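Local coordinates for protein aspartokinase 1, chloroplastic (Arabidopsis thaliana, PDB 2CDQ) that phosphorylates L-aspartate with ATP, the first step toward lysine, threonine, methionine and isoleucine, as a homodimeric plant enzyme that binds lysine and S-adenosylmethionine as allosteric effectors, at residues A[208-220]-A[227-240]. Numbering follows the deposited sequence.
Sequences AVPIVTGFLGKGW and TLGRGGSDLTATTI. With LYS (lysine), chain D.
A water between Leu216 and Thr236 joins the two segments: it is hydrogen-bonded to Thr236 OG1 at 2.6 Å, Leu216 O at 2.7 Å and Thr213 O at 3.0 Å. The Thr236 end is less certain, because OG1 is modelled too close to Gly214 O. Leu228 N donates to Phe215 O at 2.9 Å with an N-H...O angle of 145°, from above the carbonyl plane. This bond continues the pairing at the open end of the hairpin, next to the antiparallel, non-hydrogen-bonded pair Leu216-Thr227, where Leu216 CD2 meets Thr227 CG2 at 3.9 Å. The Phe215 side chain leaves the backbone with CG anti to N (chi1 -167°), which lays its ring beside the loop that follows Thr227. Thr227 CB stands 3.9 Å from the ring centroid, 8° off the normal, a CH-pi contact. The bound lysine covers the opposite face, its CD over the ring centre, while Gly229 O sits at the edge, 3.1 Å from Phe215 CE1. Gly232, with no side chain, lets its CA lie against both the ring and the ligand CD. Ser233 OG packs 3.4 Å from Gly214 CA and is hydrogen-bonded to Ser64, an ATP-binding residue by similarity. Val212 CG2 meets Ile240 CD1, joining strand 209-219, which pairs with strands 59-63 and 166-169, to helix 232-244. The ring thus lies between Thr227 and the lysine's methylenes, while the substrate-binding Glu148 hydrogen-bonds the ligand; this is consistent with an apolar wall to the substrate site, distinct from the allosteric lysine site.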
# COMPACT_ATOMS: atom_id res chain seq x y z
N ALA A 208 37.26 12.32 -33.19
CA ALA A 208 36.42 11.34 -33.89
C ALA A 208 35.12 11.20 -33.11
O ALA A 208 35.11 11.40 -31.89
CB ALA A 208 37.13 10.00 -33.99
N VAL A 209 34.04 10.87 -33.80
CA VAL A 209 32.73 10.67 -33.15
C VAL A 209 32.74 9.37 -32.33
O VAL A 209 32.82 8.27 -32.90
CB VAL A 209 31.56 10.66 -34.17
CG1 VAL A 209 30.23 10.53 -33.45
CG2 VAL A 209 31.58 11.92 -35.04
N PRO A 210 32.68 9.49 -30.99
CA PRO A 210 32.69 8.31 -30.12
C PRO A 210 31.41 7.47 -30.24
O PRO A 210 30.30 8.02 -30.23
CB PRO A 210 32.82 8.91 -28.71
CG PRO A 210 33.25 10.33 -28.92
CD PRO A 210 32.61 10.73 -30.21
N ILE A 211 31.58 6.16 -30.39
CA ILE A 211 30.47 5.23 -30.47
C ILE A 211 30.58 4.25 -29.30
O ILE A 211 31.38 3.31 -29.36
CB ILE A 211 30.46 4.46 -31.82
CG1 ILE A 211 30.70 5.40 -33.01
CG2 ILE A 211 29.16 3.67 -32.00
CD1 ILE A 211 29.64 6.48 -33.24
N VAL A 212 29.79 4.49 -28.26
CA VAL A 212 29.91 3.75 -27.00
C VAL A 212 28.81 2.69 -26.79
O VAL A 212 27.63 2.95 -27.05
CB VAL A 212 29.92 4.70 -25.77
CG1 VAL A 212 30.53 4.01 -24.55
CG2 VAL A 212 30.71 5.98 -26.08
N THR A 213 29.22 1.51 -26.33
CA THR A 213 28.32 0.43 -25.92
C THR A 213 27.47 0.91 -24.74
O THR A 213 27.97 1.62 -23.86
CB THR A 213 29.09 -0.81 -25.46
OG1 THR A 213 29.91 -0.46 -24.34
CG2 THR A 213 29.97 -1.35 -26.58
N GLY A 214 26.20 0.51 -24.71
CA GLY A 214 25.24 1.16 -23.85
C GLY A 214 24.92 0.47 -22.54
O GLY A 214 24.66 1.12 -21.52
N PHE A 215 24.94 -0.84 -22.54
CA PHE A 215 24.32 -1.58 -21.45
C PHE A 215 25.39 -2.04 -20.44
O PHE A 215 25.10 -2.79 -19.51
CB PHE A 215 23.52 -2.73 -22.07
CG PHE A 215 22.57 -3.43 -21.14
CD1 PHE A 215 22.13 -2.83 -19.97
CD2 PHE A 215 22.10 -4.69 -21.48
CE1 PHE A 215 21.25 -3.51 -19.14
CE2 PHE A 215 21.22 -5.36 -20.66
CZ PHE A 215 20.79 -4.78 -19.48
N LEU A 216 26.62 -1.55 -20.61
CA LEU A 216 27.79 -2.22 -20.04
C LEU A 216 28.66 -1.42 -19.07
O LEU A 216 28.74 -0.19 -19.14
CB LEU A 216 28.67 -2.77 -21.17
CG LEU A 216 27.99 -3.59 -22.27
CD1 LEU A 216 29.02 -3.99 -23.32
CD2 LEU A 216 27.28 -4.81 -21.71
N GLY A 217 29.32 -2.16 -18.18
CA GLY A 217 30.27 -1.61 -17.21
C GLY A 217 31.28 -2.65 -16.77
O GLY A 217 31.21 -3.82 -17.18
N LYS A 218 32.23 -2.23 -15.94
CA LYS A 218 33.27 -3.12 -15.41
C LYS A 218 33.24 -3.15 -13.89
O LYS A 218 33.26 -2.10 -13.23
CB LYS A 218 34.66 -2.71 -15.92
CG LYS A 218 35.75 -3.75 -15.67
CD LYS A 218 37.04 -3.45 -16.43
CE LYS A 218 37.90 -2.42 -15.70
NZ LYS A 218 39.16 -2.13 -16.45
N GLY A 219 33.18 -4.36 -13.33
CA GLY A 219 33.17 -4.57 -11.89
C GLY A 219 34.44 -4.04 -11.23
O GLY A 219 35.53 -4.16 -11.79
N TRP A 220 34.29 -3.46 -10.04
CA TRP A 220 35.41 -2.88 -9.30
C TRP A 220 36.45 -3.94 -8.91
O TRP A 220 37.63 -3.79 -9.21
CB TRP A 220 34.90 -2.10 -8.07
CG TRP A 220 35.96 -1.45 -7.17
CD1 TRP A 220 36.01 -1.52 -5.80
CD2 TRP A 220 37.08 -0.63 -7.57
NE1 TRP A 220 37.09 -0.81 -5.33
CE2 TRP A 220 37.76 -0.26 -6.39
CE3 TRP A 220 37.58 -0.19 -8.82
CZ2 TRP A 220 38.92 0.55 -6.41
CZ3 TRP A 220 38.73 0.61 -8.84
CH2 TRP A 220 39.38 0.97 -7.64
N THR A 227 26.50 -5.58 -16.81
CA THR A 227 25.37 -4.84 -17.38
C THR A 227 24.72 -3.94 -16.33
O THR A 227 24.66 -4.30 -15.15
CB THR A 227 24.29 -5.74 -18.02
OG1 THR A 227 23.77 -6.65 -17.04
CG2 THR A 227 24.86 -6.52 -19.18
N LEU A 228 24.22 -2.79 -16.76
CA LEU A 228 23.76 -1.74 -15.85
C LEU A 228 22.33 -1.92 -15.30
O LEU A 228 21.81 -1.02 -14.64
CB LEU A 228 23.92 -0.36 -16.51
CG LEU A 228 25.31 -0.01 -17.05
CD1 LEU A 228 25.29 1.30 -17.81
CD2 LEU A 228 26.36 0.03 -15.94
N GLY A 229 21.72 -3.08 -15.57
CA GLY A 229 20.36 -3.38 -15.12
C GLY A 229 19.35 -2.55 -15.89
O GLY A 229 19.63 -2.07 -16.99
N ARG A 230 18.16 -2.38 -15.31
CA ARG A 230 17.17 -1.45 -15.85
C ARG A 230 17.84 -0.09 -15.99
O ARG A 230 18.83 0.20 -15.30
CB ARG A 230 15.97 -1.33 -14.91
CG ARG A 230 15.23 -2.63 -14.66
CD ARG A 230 14.45 -2.58 -13.34
NE ARG A 230 13.86 -3.87 -12.96
CZ ARG A 230 13.29 -4.74 -13.79
NH1 ARG A 230 13.19 -4.49 -15.09
NH2 ARG A 230 12.80 -5.88 -13.31
N GLY A 231 17.34 0.74 -16.89
CA GLY A 231 18.02 2.00 -17.16
C GLY A 231 18.91 1.84 -18.36
O GLY A 231 19.00 2.74 -19.19
N GLY A 232 19.58 0.69 -18.45
CA GLY A 232 20.26 0.25 -19.65
C GLY A 232 21.06 1.31 -20.37
O GLY A 232 21.80 2.07 -19.75
N SER A 233 20.90 1.36 -21.69
CA SER A 233 21.65 2.30 -22.51
C SER A 233 21.31 3.76 -22.21
O SER A 233 22.16 4.64 -22.37
CB SER A 233 21.47 1.99 -24.00
OG SER A 233 21.95 0.70 -24.30
N ASP A 234 20.07 4.01 -21.78
CA ASP A 234 19.67 5.36 -21.37
C ASP A 234 20.61 5.88 -20.28
O ASP A 234 21.12 7.00 -20.36
CB ASP A 234 18.21 5.40 -20.89
CG ASP A 234 17.18 5.11 -22.00
OD1 ASP A 234 17.40 5.49 -23.17
OD2 ASP A 234 16.14 4.51 -21.68
N LEU A 235 20.86 5.04 -19.27
CA LEU A 235 21.77 5.38 -18.17
C LEU A 235 23.17 5.74 -18.66
O LEU A 235 23.76 6.72 -18.20
CB LEU A 235 21.85 4.23 -17.16
CG LEU A 235 22.70 4.45 -15.90
CD1 LEU A 235 22.27 5.69 -15.13
CD2 LEU A 235 22.67 3.21 -15.00
N THR A 236 23.68 4.96 -19.61
CA THR A 236 24.97 5.23 -20.23
C THR A 236 25.00 6.62 -20.82
O THR A 236 25.98 7.35 -20.65
CB THR A 236 25.29 4.20 -21.32
OG1 THR A 236 25.34 2.91 -20.72
CG2 THR A 236 26.62 4.48 -21.97
N ALA A 237 23.92 6.99 -21.51
CA ALA A 237 23.82 8.30 -22.14
C ALA A 237 23.86 9.44 -21.12
O ALA A 237 24.60 10.40 -21.29
CB ALA A 237 22.58 8.39 -23.01
N THR A 238 23.06 9.32 -20.05
CA THR A 238 23.00 10.35 -19.01
C THR A 238 24.29 10.43 -18.19
O THR A 238 24.72 11.52 -17.82
CB THR A 238 21.82 10.14 -18.06
OG1 THR A 238 21.89 8.83 -17.50
CG2 THR A 238 20.50 10.31 -18.80
N THR A 239 24.88 9.27 -17.91
CA THR A 239 26.17 9.20 -17.23
C THR A 239 27.22 10.01 -18.00
O THR A 239 27.81 10.94 -17.45
CB THR A 239 26.63 7.74 -17.05
OG1 THR A 239 25.64 7.03 -16.30
CG2 THR A 239 27.97 7.66 -16.32
N ILE A 240 27.42 9.68 -19.27
CA ILE A 240 28.31 10.43 -20.16
C ILE A 240 27.99 11.93 -20.15
O ILE A 240 28.90 12.77 -20.11
CB ILE A 240 28.29 9.87 -21.60
CG1 ILE A 240 28.94 8.48 -21.62
CG2 ILE A 240 29.02 10.80 -22.56
CD1 ILE A 240 28.57 7.67 -22.84
N LYS D . 20.86 -3.35 -25.71
CA LYS D . 19.47 -3.81 -25.46
C LYS D . 18.48 -3.23 -26.49
O LYS D . 18.66 -3.42 -27.70
CB LYS D . 19.05 -3.50 -24.02
CG LYS D . 19.41 -2.10 -23.54
CD LYS D . 18.73 -1.77 -22.22
CE LYS D . 17.23 -1.57 -22.39
NZ LYS D . 16.58 -1.27 -21.09
OXT LYS D . 17.48 -2.58 -26.18
O HOH W 1 27.67 1.67 -20.83